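Local atomic coordinates of Non-reducing end beta-L-arabinofuranosidase (Bacteroides thetaiotaomicron, PDB entry 5MQO), a protein that probably hydrolyses sugar linkages of complex plant pectin as a family GH127 glycoside hydrolase, a group associated with beta-L-arabinofuranosidase and aceric acidase activities. Residues G24-S29 / N392-E397; M577-C582 / V599-L604; K105-V110 / K124-F129. All blocks are in the same frame, centred on the assembly; numbering follows the deposited sequence.

Contact 1: residues G24-S29 / N392-E397; sequences GLTDMS and NWRMLE
Met-28 and Thr-26, on the N-terminal loop, pack against Glu-397, Arg-394 and Trp-393 of helix 382-399, part of the helical catalytic domain, an (alpha/alpha)6 barrel in the GH127 family. Met-28 makes its contact along its whole length. Its CB lies 3.9 Å from Glu-397 OE1, and CG comes closer to the same oxygen, at 3.5 Å. SD then reaches the aliphatic part, 3.5 Å from Glu-397 CB. The bend at chi3 (41°) folds CE back to 3.8 Å from that CB, so both SD and CE lie against the base of the glutamate. Thr-26 crosses Arg-394 at about a right angle, with OG1 3.8 Å above one face of the guanidinium, near its rim, and CG2 beside NH2. No hydrogen bond links the segments; the arginine NE instead forms a salt bridge with Asp-309, and Trp-393 NE1 bonds to Asn-38. Shortening Arg-394 to an alanine would probably leave Asp-309 without its charge partner and open a gap beside the Thr-26 methyl. Asp-27, between the two contacting loop residues, turns from the helix and closes an Asx turn: its OD1 accepts from Ser-29 N at 3.2 Å, the donor standing 53° out of the carboxylate plane.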
# COMPACT_ATOMS: atom_id res chain seq x y z
N GLY A 24 -5.89 -4.28 17.08
CA GLY A 24 -5.59 -3.67 15.77
C GLY A 24 -6.09 -4.44 14.54
O GLY A 24 -6.41 -5.62 14.64
N LEU A 25 -6.16 -3.75 13.40
CA LEU A 25 -6.35 -4.37 12.07
C LEU A 25 -5.46 -5.58 11.89
O LEU A 25 -5.91 -6.61 11.37
CB LEU A 25 -6.04 -3.37 10.95
CG LEU A 25 -6.21 -3.75 9.47
CD1 LEU A 25 -7.63 -4.22 9.18
CD2 LEU A 25 -5.86 -2.55 8.60
N THR A 26 -4.19 -5.43 12.29
CA THR A 26 -3.35 -6.59 12.58
C THR A 26 -2.66 -6.52 13.95
O THR A 26 -1.95 -5.57 14.27
CB THR A 26 -2.31 -6.90 11.47
OG1 THR A 26 -1.69 -5.69 11.03
CG2 THR A 26 -3.02 -7.54 10.29
N ASP A 27 -2.82 -7.60 14.69
CA ASP A 27 -2.49 -7.63 16.07
C ASP A 27 -1.27 -8.49 16.38
O ASP A 27 -1.41 -9.65 16.77
CB ASP A 27 -3.71 -8.16 16.78
CG ASP A 27 -3.59 -8.10 18.25
OD1 ASP A 27 -2.73 -7.33 18.73
OD2 ASP A 27 -4.37 -8.82 18.91
N MET A 28 -0.08 -7.90 16.28
CA MET A 28 1.17 -8.53 16.73
C MET A 28 1.45 -8.30 18.25
O MET A 28 2.56 -8.47 18.73
CB MET A 28 2.34 -8.04 15.87
CG MET A 28 2.16 -8.42 14.41
SD MET A 28 3.46 -8.11 13.20
CE MET A 28 4.89 -8.58 14.12
N SER A 29 0.42 -7.96 19.01
CA SER A 29 0.58 -7.58 20.40
C SER A 29 1.08 -8.72 21.30
O SER A 29 1.77 -8.45 22.26
CB SER A 29 -0.73 -7.01 20.91
OG SER A 29 -1.73 -8.02 20.90
N ASN A 392 5.62 -4.42 3.74
CA ASN A 392 6.47 -3.48 4.46
C ASN A 392 5.95 -3.16 5.86
O ASN A 392 6.72 -2.85 6.77
CB ASN A 392 6.67 -2.21 3.65
CG ASN A 392 7.77 -2.34 2.65
OD1 ASN A 392 8.92 -1.99 2.91
ND2 ASN A 392 7.44 -2.89 1.50
N TRP A 393 4.64 -3.24 6.02
CA TRP A 393 4.05 -2.98 7.29
C TRP A 393 4.43 -4.09 8.28
O TRP A 393 4.77 -3.78 9.39
CB TRP A 393 2.55 -2.82 7.19
CG TRP A 393 1.95 -2.49 8.50
CD1 TRP A 393 1.32 -3.35 9.36
CD2 TRP A 393 1.96 -1.21 9.14
NE1 TRP A 393 0.92 -2.68 10.48
CE2 TRP A 393 1.29 -1.36 10.37
CE3 TRP A 393 2.45 0.05 8.79
CZ2 TRP A 393 1.11 -0.31 11.25
CZ3 TRP A 393 2.26 1.11 9.67
CH2 TRP A 393 1.61 0.91 10.88
N ARG A 394 4.39 -5.35 7.86
CA ARG A 394 4.81 -6.47 8.71
C ARG A 394 6.29 -6.36 9.04
O ARG A 394 6.70 -6.54 10.21
CB ARG A 394 4.55 -7.79 8.03
CG ARG A 394 3.18 -8.40 8.29
CD ARG A 394 2.08 -7.59 7.67
NE ARG A 394 0.80 -8.25 7.78
CZ ARG A 394 -0.37 -7.64 7.62
NH1 ARG A 394 -0.44 -6.34 7.29
NH2 ARG A 394 -1.48 -8.34 7.76
N MET A 395 7.10 -6.02 8.04
CA MET A 395 8.53 -5.83 8.29
C MET A 395 8.81 -4.70 9.30
O MET A 395 9.68 -4.83 10.16
CB MET A 395 9.28 -5.60 6.98
CG MET A 395 9.21 -6.80 6.03
SD MET A 395 10.11 -8.27 6.55
CE MET A 395 11.79 -7.69 6.38
N LEU A 396 8.06 -3.61 9.21
CA LEU A 396 8.10 -2.59 10.25
C LEU A 396 7.84 -3.19 11.64
O LEU A 396 8.66 -2.99 12.55
CB LEU A 396 7.11 -1.46 9.98
CG LEU A 396 7.08 -0.30 10.99
CD1 LEU A 396 8.39 0.49 10.99
CD2 LEU A 396 5.91 0.62 10.65
N GLU A 397 6.73 -3.91 11.80
CA GLU A 397 6.31 -4.40 13.15
C GLU A 397 7.32 -5.44 13.73
O GLU A 397 7.64 -5.42 14.90
CB GLU A 397 4.85 -4.93 13.13
CG GLU A 397 3.82 -3.89 12.67
CD GLU A 397 2.45 -3.94 13.37
OE1 GLU A 397 1.78 -5.02 13.49
OE2 GLU A 397 2.01 -2.86 13.79

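Contact 2: residues M577-C582 / V599-L604; sequences MDMPVC and VKRGPL
Met-579 and Arg-601 meet at about a right angle, with the methionine SD 4.1 Å above the centre of the arginine's guanidinium plane. From the same side chain, Arg-601 NE gives a weak, bent hydrogen bond to Met-579 O (3.2 Å, 123° at the hydrogen). Met-579 CG passes 3.6 Å from Gly-602 N, and a beta carbon on the glycine would clash with Met-579 SD and Pro-603 CD. With its positive phi (59°), Gly-602 fits the second position of the type II' turn from Arg-601 to Leu-604. The firmer link is the backbone pair Cys-582 and Lys-600, antiparallel and hydrogen-bonded: Cys-582 N reaches Lys-600 O at 2.8 Å and nearly straight (170°), while Lys-600 N returns to Cys-582 O at 2.9 Å. That oxygen also receives a CA-H...O contact from Val-599 CA, 3.3 Å away. On the face carrying Val-581 and Arg-601, Val-581 CG1 lies 4.0 Å from Val-599 CG1.

Further out, Leu-645 of strand 640-651 touches Val-581, Val-599 and Arg-601. Arg-601 NH1 bonds to Trp-511 O, which helps fix the rotation of the guanidinium, and Met-579 leans on Trp-538. Strands 581-584, 596-601 and 604-609 run as successive antiparallel neighbours, a beta meander whose second connection is a tight two-residue hairpin.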
# COMPACT_ATOMS: atom_id res chain seq x y z
N MET A 577 9.37 19.60 9.19
CA MET A 577 10.16 18.95 8.12
C MET A 577 10.25 19.93 6.97
O MET A 577 9.24 20.47 6.58
CB MET A 577 9.48 17.66 7.61
CG MET A 577 9.46 16.51 8.62
SD MET A 577 8.25 15.17 8.34
CE MET A 577 6.73 15.98 8.80
N ASP A 578 11.45 20.18 6.47
CA ASP A 578 11.57 20.91 5.21
C ASP A 578 11.02 20.03 4.13
O ASP A 578 11.33 18.85 4.08
CB ASP A 578 13.01 21.23 4.86
CG ASP A 578 13.53 22.45 5.58
OD1 ASP A 578 12.87 22.96 6.53
OD2 ASP A 578 14.64 22.88 5.17
N MET A 579 10.23 20.62 3.25
CA MET A 579 9.59 19.88 2.20
C MET A 579 9.79 20.59 0.87
O MET A 579 8.86 21.05 0.24
CB MET A 579 8.12 19.71 2.55
CG MET A 579 7.43 18.73 1.64
SD MET A 579 5.68 18.63 1.90
CE MET A 579 5.65 17.58 3.33
N PRO A 580 11.04 20.68 0.43
CA PRO A 580 11.30 21.30 -0.88
C PRO A 580 10.91 20.41 -2.05
O PRO A 580 10.54 19.26 -1.85
CB PRO A 580 12.81 21.46 -0.89
CG PRO A 580 13.28 20.26 -0.12
CD PRO A 580 12.25 20.07 1.00
N VAL A 581 10.99 20.96 -3.26
CA VAL A 581 10.76 20.21 -4.50
C VAL A 581 12.04 19.45 -4.77
O VAL A 581 13.11 20.03 -4.66
CB VAL A 581 10.45 21.16 -5.67
CG1 VAL A 581 10.67 20.50 -7.02
CG2 VAL A 581 9.03 21.68 -5.57
N CYS A 582 11.91 18.16 -5.08
CA CYS A 582 13.06 17.31 -5.42
C CYS A 582 13.01 16.79 -6.82
O CYS A 582 11.93 16.43 -7.31
CB CYS A 582 13.18 16.10 -4.50
SG CYS A 582 13.89 16.64 -2.98
N VAL A 599 9.87 14.16 -10.41
CA VAL A 599 9.71 15.23 -9.44
C VAL A 599 8.93 14.75 -8.23
O VAL A 599 7.76 14.40 -8.36
CB VAL A 599 8.93 16.43 -10.04
CG1 VAL A 599 8.82 17.55 -9.00
CG2 VAL A 599 9.58 16.94 -11.32
N LYS A 600 9.54 14.77 -7.06
CA LYS A 600 8.82 14.58 -5.79
C LYS A 600 8.71 15.91 -5.05
O LYS A 600 9.48 16.85 -5.30
CB LYS A 600 9.54 13.56 -4.90
CG LYS A 600 9.50 12.11 -5.43
CD LYS A 600 10.00 11.03 -4.44
CE LYS A 600 8.96 10.72 -3.38
NZ LYS A 600 9.35 9.66 -2.43
N ARG A 601 7.73 15.98 -4.16
CA ARG A 601 7.68 16.99 -3.10
C ARG A 601 7.16 16.27 -1.87
O ARG A 601 6.03 15.74 -1.86
CB ARG A 601 6.78 18.17 -3.46
CG ARG A 601 6.63 19.18 -2.34
CD ARG A 601 6.23 20.58 -2.81
NE ARG A 601 6.29 21.47 -1.63
CZ ARG A 601 5.28 21.74 -0.79
NH1 ARG A 601 4.03 21.27 -0.98
NH2 ARG A 601 5.53 22.52 0.25
N GLY A 602 7.99 16.23 -0.84
CA GLY A 602 7.66 15.41 0.30
C GLY A 602 7.50 13.98 -0.20
O GLY A 602 8.40 13.50 -0.94
N PRO A 603 6.37 13.31 0.16
CA PRO A 603 6.10 11.92 -0.18
C PRO A 603 5.38 11.68 -1.50
O PRO A 603 5.21 10.51 -1.89
CB PRO A 603 5.20 11.46 0.96
CG PRO A 603 4.40 12.67 1.30
CD PRO A 603 5.29 13.87 1.02
N LEU A 604 4.96 12.75 -2.17
CA LEU A 604 4.19 12.60 -3.41
C LEU A 604 5.09 12.62 -4.61
O LEU A 604 5.87 13.54 -4.80
CB LEU A 604 3.14 13.70 -3.55
CG LEU A 604 2.07 13.71 -2.45
CD1 LEU A 604 1.09 14.86 -2.68
CD2 LEU A 604 1.30 12.40 -2.33

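Contact 3: residues K105-V110 / K124-F129; sequences KWMEGV and KLMDNF
Met-107 presents two different parts of one side chain to the ring of Phe-129. Its CB sits over the face, 4.2 Å from the ring centroid and 24° off the normal, which is CH-pi geometry. The sulfur approaches the same ring obliquely, 4.5 Å from the centroid, in a Met-aromatic contact; its nearest ring atom is Phe-129 CD2, with SD at 3.6 Å. The bend of Met-107 at chi2 (81°) accounts for this double use: the chain turns along the ring past CD2 instead of leaving it, and then carries CE onward to Met-126. There the two methionines cross at about a right angle, Met-107 CE lying 3.8 Å from Met-126 SD.

These side chains lie in the interface of an alpha-alpha hairpin, helices 102-117 and 120-136 being joined by a very short connection. Their local axes come no nearer than 10.7 Å and make 149° between N-to-C directions, so the helices are roughly antiparallel and separated widely enough for long side chains to bridge them. Such helical hairpins build the barrel of the GH127 catalytic domain.

Val-110 meets Met-126 alongside, the two sliding past each other in opposite directions, with Val-110 CG1 3.7 Å from Met-126 CG. The other valine branch packs within its own helix: Val-110 CG2 stands 3.6 Å above the plane of the Trp-106 ring, toward its rim. Trp-106 reaches across with CH2 to the fork of Leu-125, its distance to CD2 being 4.0 Å and CD1 almost as near. Outside the pair of helices, the indole is held by a bond from NE1 to Leu-63 O and by stacking with Trp-67. His-204 of helix 192-208 touches both Met-107 and Met-126.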
# COMPACT_ATOMS: atom_id res chain seq x y z
N LYS A 105 -14.65 -8.65 1.36
CA LYS A 105 -13.70 -7.52 1.39
C LYS A 105 -14.45 -6.22 1.58
O LYS A 105 -14.05 -5.43 2.40
CB LYS A 105 -12.79 -7.47 0.15
CG LYS A 105 -11.65 -8.51 0.20
CD LYS A 105 -10.76 -8.51 -1.02
CE LYS A 105 -11.38 -9.26 -2.19
NZ LYS A 105 -10.47 -9.39 -3.37
N TRP A 106 -15.52 -6.03 0.82
CA TRP A 106 -16.41 -4.86 0.95
C TRP A 106 -16.84 -4.69 2.41
O TRP A 106 -16.66 -3.63 3.01
CB TRP A 106 -17.64 -5.03 0.04
CG TRP A 106 -18.71 -3.93 0.18
CD1 TRP A 106 -18.72 -2.71 -0.43
CD2 TRP A 106 -19.92 -3.98 0.96
NE1 TRP A 106 -19.83 -2.00 -0.07
CE2 TRP A 106 -20.59 -2.75 0.78
CE3 TRP A 106 -20.49 -4.94 1.81
CZ2 TRP A 106 -21.81 -2.45 1.41
CZ3 TRP A 106 -21.71 -4.65 2.44
CH2 TRP A 106 -22.36 -3.40 2.23
N MET A 107 -17.40 -5.77 2.94
CA MET A 107 -17.94 -5.85 4.29
C MET A 107 -16.86 -5.57 5.34
O MET A 107 -17.09 -4.87 6.32
CB MET A 107 -18.61 -7.23 4.46
CG MET A 107 -18.71 -7.80 5.85
SD MET A 107 -20.10 -7.13 6.74
CE MET A 107 -19.46 -7.45 8.38
N GLU A 108 -15.67 -6.10 5.12
CA GLU A 108 -14.52 -5.82 5.98
C GLU A 108 -14.25 -4.32 6.00
O GLU A 108 -13.98 -3.72 7.05
CB GLU A 108 -13.30 -6.59 5.49
CG GLU A 108 -12.05 -6.48 6.34
CD GLU A 108 -10.85 -7.23 5.75
OE1 GLU A 108 -11.03 -8.27 5.02
OE2 GLU A 108 -9.70 -6.77 6.04
N GLY A 109 -14.33 -3.72 4.81
CA GLY A 109 -14.31 -2.28 4.66
C GLY A 109 -15.42 -1.56 5.43
O GLY A 109 -15.13 -0.57 6.09
N VAL A 110 -16.66 -2.04 5.34
CA VAL A 110 -17.76 -1.43 6.09
C VAL A 110 -17.45 -1.46 7.60
O VAL A 110 -17.60 -0.44 8.28
CB VAL A 110 -19.14 -2.11 5.80
CG1 VAL A 110 -20.21 -1.61 6.75
CG2 VAL A 110 -19.62 -1.87 4.37
N LYS A 124 -26.36 -2.27 11.41
CA LYS A 124 -27.53 -3.02 10.96
C LYS A 124 -27.32 -3.67 9.58
O LYS A 124 -27.58 -4.87 9.39
CB LYS A 124 -28.77 -2.12 10.98
CG LYS A 124 -29.17 -1.76 12.41
CD LYS A 124 -29.90 -0.43 12.56
CE LYS A 124 -29.90 0.02 14.02
NZ LYS A 124 -31.05 0.88 14.41
N LEU A 125 -26.85 -2.86 8.63
CA LEU A 125 -26.41 -3.35 7.32
C LEU A 125 -25.39 -4.50 7.42
O LEU A 125 -25.37 -5.39 6.56
CB LEU A 125 -25.82 -2.19 6.52
CG LEU A 125 -25.10 -2.47 5.21
CD1 LEU A 125 -25.96 -3.21 4.20
CD2 LEU A 125 -24.62 -1.14 4.65
N MET A 126 -24.55 -4.48 8.45
CA MET A 126 -23.63 -5.60 8.71
C MET A 126 -24.35 -6.85 9.25
O MET A 126 -24.18 -7.96 8.73
CB MET A 126 -22.49 -5.17 9.65
CG MET A 126 -21.48 -4.26 8.93
SD MET A 126 -19.92 -3.97 9.78
CE MET A 126 -20.44 -2.88 11.11
N ASP A 127 -25.17 -6.65 10.29
CA ASP A 127 -25.99 -7.72 10.87
C ASP A 127 -26.85 -8.45 9.86
O ASP A 127 -27.08 -9.65 10.00
CB ASP A 127 -26.89 -7.19 11.99
CG ASP A 127 -26.16 -6.99 13.31
OD1 ASP A 127 -24.99 -7.44 13.48
OD2 ASP A 127 -26.78 -6.40 14.20
N ASN A 128 -27.33 -7.73 8.84
CA ASN A 128 -28.03 -8.38 7.72
C ASN A 128 -27.11 -9.17 6.79
O ASN A 128 -27.46 -10.26 6.35
CB ASN A 128 -28.87 -7.38 6.92
CG ASN A 128 -30.20 -7.09 7.59
OD1 ASN A 128 -30.90 -8.03 8.00
ND2 ASN A 128 -30.55 -5.81 7.71
N PHE A 129 -25.94 -8.63 6.47
CA PHE A 129 -24.98 -9.36 5.65
C PHE A 129 -24.57 -10.66 6.34
O PHE A 129 -24.58 -11.73 5.73
CB PHE A 129 -23.75 -8.50 5.36
CG PHE A 129 -22.76 -9.17 4.46
CD1 PHE A 129 -22.95 -9.15 3.08
CD2 PHE A 129 -21.66 -9.85 4.97
CE1 PHE A 129 -22.05 -9.78 2.23
CE2 PHE A 129 -20.77 -10.48 4.13
CZ PHE A 129 -20.96 -10.45 2.76

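Overall arrangement
From the N terminus, the chain lays down residues 24-29, adds short strands 37-38 and 44-46 to the beta-sheets, then enters the helical domain. There contact 3 closes over 13 intervening residues, mostly the facing ends of helices 102-117 and 120-136, and pairs these neighbours. Only with residues 392-397 does contact 1 close, over 362 residues, so contact 3 lies wholly within its span; it joins the N-terminal loop to the helical domain. Contact 2 follows in series, closing over 16 residues and pairing strands 581-584 and 596-601 of the C-terminal beta part. No two contacts cross. Contacts 1 and 3 approach within about 5 Å at their nearest atoms; contacts 2 and 3 lie about 38 Å apart between centres.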